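Local atomic coordinates of single-stranded DNA-binding protein (Thermus aquaticus, PDB entry 2FXQ), a protein that probably binds single-stranded DNA and recruits partner proteins during DNA replication, recombination and repair. Residues T41-Q46 with R144-G149. Sequence-based numbering, arbitrary orientation.
Sequences TDESGQ and RYTPQG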
ATOM      1  N   THR A  41       7.404 -17.598   5.955  1.00 51.64           N
ATOM      2  CA  THR A  41       7.560 -19.051   5.871  1.00 57.71           C
ATOM      3  C   THR A  41       9.051 -19.356   5.982  1.00 59.93           C
ATOM      4  O   THR A  41       9.843 -18.869   5.159  1.00 59.74           O
ATOM      5  CB  THR A  41       7.019 -19.537   4.516  1.00 59.57           C
ATOM      6  OG1 THR A  41       5.624 -19.238   4.444  1.00 65.53           O
ATOM      7  CG2 THR A  41       7.061 -21.071   4.416  1.00 64.80           C
ATOM      8  N   ASP A  42       9.449 -20.131   6.992  1.00 61.88           N
ATOM      9  CA  ASP A  42      10.885 -20.361   7.200  1.00 65.98           C
ATOM     10  C   ASP A  42      11.469 -21.465   6.308  1.00 68.52           C
ATOM     11  O   ASP A  42      10.718 -22.143   5.618  1.00 64.65           O
ATOM     12  CB  ASP A  42      11.235 -20.518   8.682  1.00 66.13           C
ATOM     13  CG  ASP A  42      10.886 -21.879   9.252  1.00 68.21           C
ATOM     14  OD1 ASP A  42      10.200 -22.709   8.608  1.00 68.09           O
ATOM     15  OD2 ASP A  42      11.275 -22.188  10.391  1.00 70.74           O
ATOM     16  N   GLU A  43      12.794 -21.641   6.346  1.00 74.68           N
ATOM     17  CA  GLU A  43      13.516 -22.532   5.407  1.00 80.91           C
ATOM     18  C   GLU A  43      12.961 -23.967   5.364  1.00 82.34           C
ATOM     19  O   GLU A  43      13.135 -24.670   4.363  1.00 81.81           O
ATOM     20  CB  GLU A  43      15.049 -22.532   5.648  1.00 82.69           C
ATOM     21  CG  GLU A  43      15.667 -21.162   5.973  1.00 90.03           C
ATOM     22  CD  GLU A  43      17.003 -20.880   5.281  1.00 91.62           C
ATOM     23  OE1 GLU A  43      17.373 -21.601   4.339  1.00 95.07           O
ATOM     24  OE2 GLU A  43      17.692 -19.915   5.663  1.00 91.01           O
ATOM     25  N   SER A  44      12.274 -24.377   6.437  1.00 84.07           N
ATOM     26  CA  SER A  44      11.616 -25.689   6.500  1.00 85.59           C
ATOM     27  C   SER A  44      10.091 -25.699   6.231  1.00 85.20           C
ATOM     28  O   SER A  44       9.419 -26.683   6.531  1.00 84.40           O
ATOM     29  CB  SER A  44      11.945 -26.403   7.821  1.00 86.31           C
ATOM     30  OG  SER A  44      11.527 -25.655   8.945  1.00 89.56           O
ATOM     31  N   GLY A  45       9.562 -24.610   5.666  1.00 84.71           N
ATOM     32  CA  GLY A  45       8.167 -24.539   5.256  1.00 83.96           C
ATOM     33  C   GLY A  45       7.165 -24.159   6.340  1.00 83.77           C
ATOM     34  O   GLY A  45       5.952 -24.125   6.088  1.00 84.33           O
ATOM     35  N   GLN A  46       7.665 -23.872   7.542  1.00 80.85           N
ATOM     36  CA  GLN A  46       6.816 -23.510   8.679  1.00 78.55           C
ATOM     37  C   GLN A  46       6.467 -22.014   8.691  1.00 75.41           C
ATOM     38  O   GLN A  46       7.357 -21.161   8.599  1.00 72.77           O
ATOM     39  CB  GLN A  46       7.492 -23.917  10.001  1.00 79.41           C
ATOM     40  CG  GLN A  46       6.829 -23.399  11.305  1.00 82.32           C
ATOM     41  CD  GLN A  46       5.505 -24.087  11.649  1.00 82.56           C
ATOM     42  OE1 GLN A  46       5.409 -25.323  11.650  1.00 81.53           O
ATOM     43  NE2 GLN A  46       4.489 -23.286  11.961  1.00 77.20           N
ATOM     44  N   ARG A 144      23.697 -14.803  -3.100  1.00 19.47           N
ATOM     45  CA  ARG A 144      24.287 -15.852  -2.253  1.00 23.74           C
ATOM     46  C   ARG A 144      23.241 -16.896  -1.904  1.00 17.90           C
ATOM     47  O   ARG A 144      22.022 -16.751  -2.193  1.00 15.81           O
ATOM     48  CB  ARG A 144      24.833 -15.295  -0.939  1.00 25.30           C
ATOM     49  CG  ARG A 144      25.395 -13.886  -0.937  1.00 39.88           C
ATOM     50  CD  ARG A 144      26.119 -13.567   0.382  1.00 49.09           C
ATOM     51  NE  ARG A 144      25.599 -14.418   1.461  1.00 52.89           N
ATOM     52  CZ  ARG A 144      24.534 -14.124   2.214  1.00 51.82           C
ATOM     53  NH1 ARG A 144      23.879 -12.974   2.057  1.00 41.59           N
ATOM     54  NH2 ARG A 144      24.125 -14.985   3.141  1.00 49.35           N
ATOM     55  N   TYR A 145      23.714 -17.951  -1.271  1.00 16.02           N
ATOM     56  CA  TYR A 145      22.840 -18.976  -0.726  1.00 18.28           C
ATOM     57  C   TYR A 145      23.083 -19.117   0.773  1.00 22.90           C
ATOM     58  O   TYR A 145      24.217 -19.159   1.169  1.00 21.94           O
ATOM     59  CB  TYR A 145      23.085 -20.272  -1.483  1.00 17.51           C
ATOM     60  CG  TYR A 145      22.539 -20.194  -2.890  1.00 19.78           C
ATOM     61  CD1 TYR A 145      23.340 -19.739  -3.958  1.00 15.82           C
ATOM     62  CD2 TYR A 145      21.219 -20.507  -3.140  1.00 15.82           C
ATOM     63  CE1 TYR A 145      22.822 -19.642  -5.249  1.00 23.16           C
ATOM     64  CE2 TYR A 145      20.705 -20.456  -4.424  1.00 20.32           C
ATOM     65  CZ  TYR A 145      21.523 -20.016  -5.476  1.00 17.45           C
ATOM     66  OH  TYR A 145      20.975 -19.963  -6.754  1.00 23.64           O
ATOM     67  N   THR A 146      22.028 -19.151   1.601  1.00 25.44           N
ATOM     68  CA  THR A 146      22.215 -19.396   3.054  1.00 24.54           C
ATOM     69  C   THR A 146      22.763 -20.806   3.244  1.00 25.45           C
ATOM     70  O   THR A 146      22.715 -21.611   2.314  1.00 25.18           O
ATOM     71  CB  THR A 146      20.893 -19.299   3.828  1.00 21.91           C
ATOM     72  OG1 THR A 146      20.070 -20.423   3.498  1.00 24.05           O
ATOM     73  CG2 THR A 146      20.072 -18.034   3.432  1.00 24.31           C
ATOM     74  N   PRO A 147      23.245 -21.147   4.435  1.00 32.27           N
ATOM     75  CA  PRO A 147      23.717 -22.532   4.683  1.00 35.92           C
ATOM     76  C   PRO A 147      22.701 -23.606   4.242  1.00 36.97           C
ATOM     77  O   PRO A 147      23.066 -24.625   3.638  1.00 32.39           O
ATOM     78  CB  PRO A 147      23.948 -22.551   6.184  1.00 33.81           C
ATOM     79  CG  PRO A 147      24.377 -21.130   6.469  1.00 36.15           C
ATOM     80  CD  PRO A 147      23.436 -20.276   5.613  1.00 33.19           C
ATOM     81  N   GLN A 148      21.415 -23.329   4.468  1.00 38.89           N
ATOM     82  CA  GLN A 148      20.366 -24.248   4.026  1.00 38.53           C
ATOM     83  C   GLN A 148      20.029 -24.153   2.544  1.00 36.61           C
ATOM     84  O   GLN A 148      19.077 -24.809   2.088  1.00 35.98           O
ATOM     85  CB  GLN A 148      19.096 -24.040   4.839  1.00 44.44           C
ATOM     86  CG  GLN A 148      18.645 -25.297   5.588  1.00 57.68           C
ATOM     87  CD  GLN A 148      18.182 -24.992   7.000  1.00 64.71           C
ATOM     88  OE1 GLN A 148      18.817 -24.202   7.713  1.00 69.51           O
ATOM     89  NE2 GLN A 148      17.068 -25.604   7.406  1.00 67.93           N
ATOM     90  N   GLY A 149      20.791 -23.345   1.797  1.00 30.81           N
ATOM     91  CA  GLY A 149      20.599 -23.224   0.354  1.00 26.45           C
ATOM     92  C   GLY A 149      19.414 -22.380  -0.102  1.00 22.55           C
ATOM     93  O   GLY A 149      18.889 -22.568  -1.185  1.00 22.93           O
TER
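Glu-43 meets Thr-146 and Gln-148 in a small surface contact that buries about 157 Å² of surface, counting both segments. The polar link is a hydrogen bond from Thr-146 OG1 to Glu-43 OE1, 3.1 Å long. It should be read with caution, because Glu-43 is poorly ordered and the place of OE1 is uncertain. The two side chains approach from opposite directions. Thr-146 OG1 lies before both carboxylate oxygens, with Glu-43 OE2 3.3 Å away, but the bond is made to OE1. Thr-146 OG1 sits between its own backbone N and carbonyl carbon (chi1 71°). From there it also bonds to the backbone N of Thr-150, within its own loop.

Van der Waals contact is slight. Thr-146 CG2 lies 3.8 Å from Glu-43 OE2. The Gln-148 side chain runs across Glu-43 at a slant. Its CB comes nearest to Glu-43 OE1, off the carboxylate plane, at a doubtful 3.0 Å. Carboxylate and amide planes are 20° apart, but the two groups form no stack.

Each segment lies in a different OB-fold domain of the chain. Residues 41-46 turn the hairpin between strands 28-41 and 47-59 of the first domain. Residues 144-149 lead from strand 144-145 toward strand 151-160 of the second. The contact therefore joins the tip of a long hairpin to a loop of the other domain.

Both loops contain type I beta turns. Gly-45 N bonds to Asp-42 O at 2.7 Å, and Gly-149 N to Thr-146 O. Asp-42 OD1 braces the hairpin turn. Ser-44 OG, at 3.2 Å, and Gln-46 N, at 3.0 Å, reach this oxygen from opposite faces of the carboxylate plane.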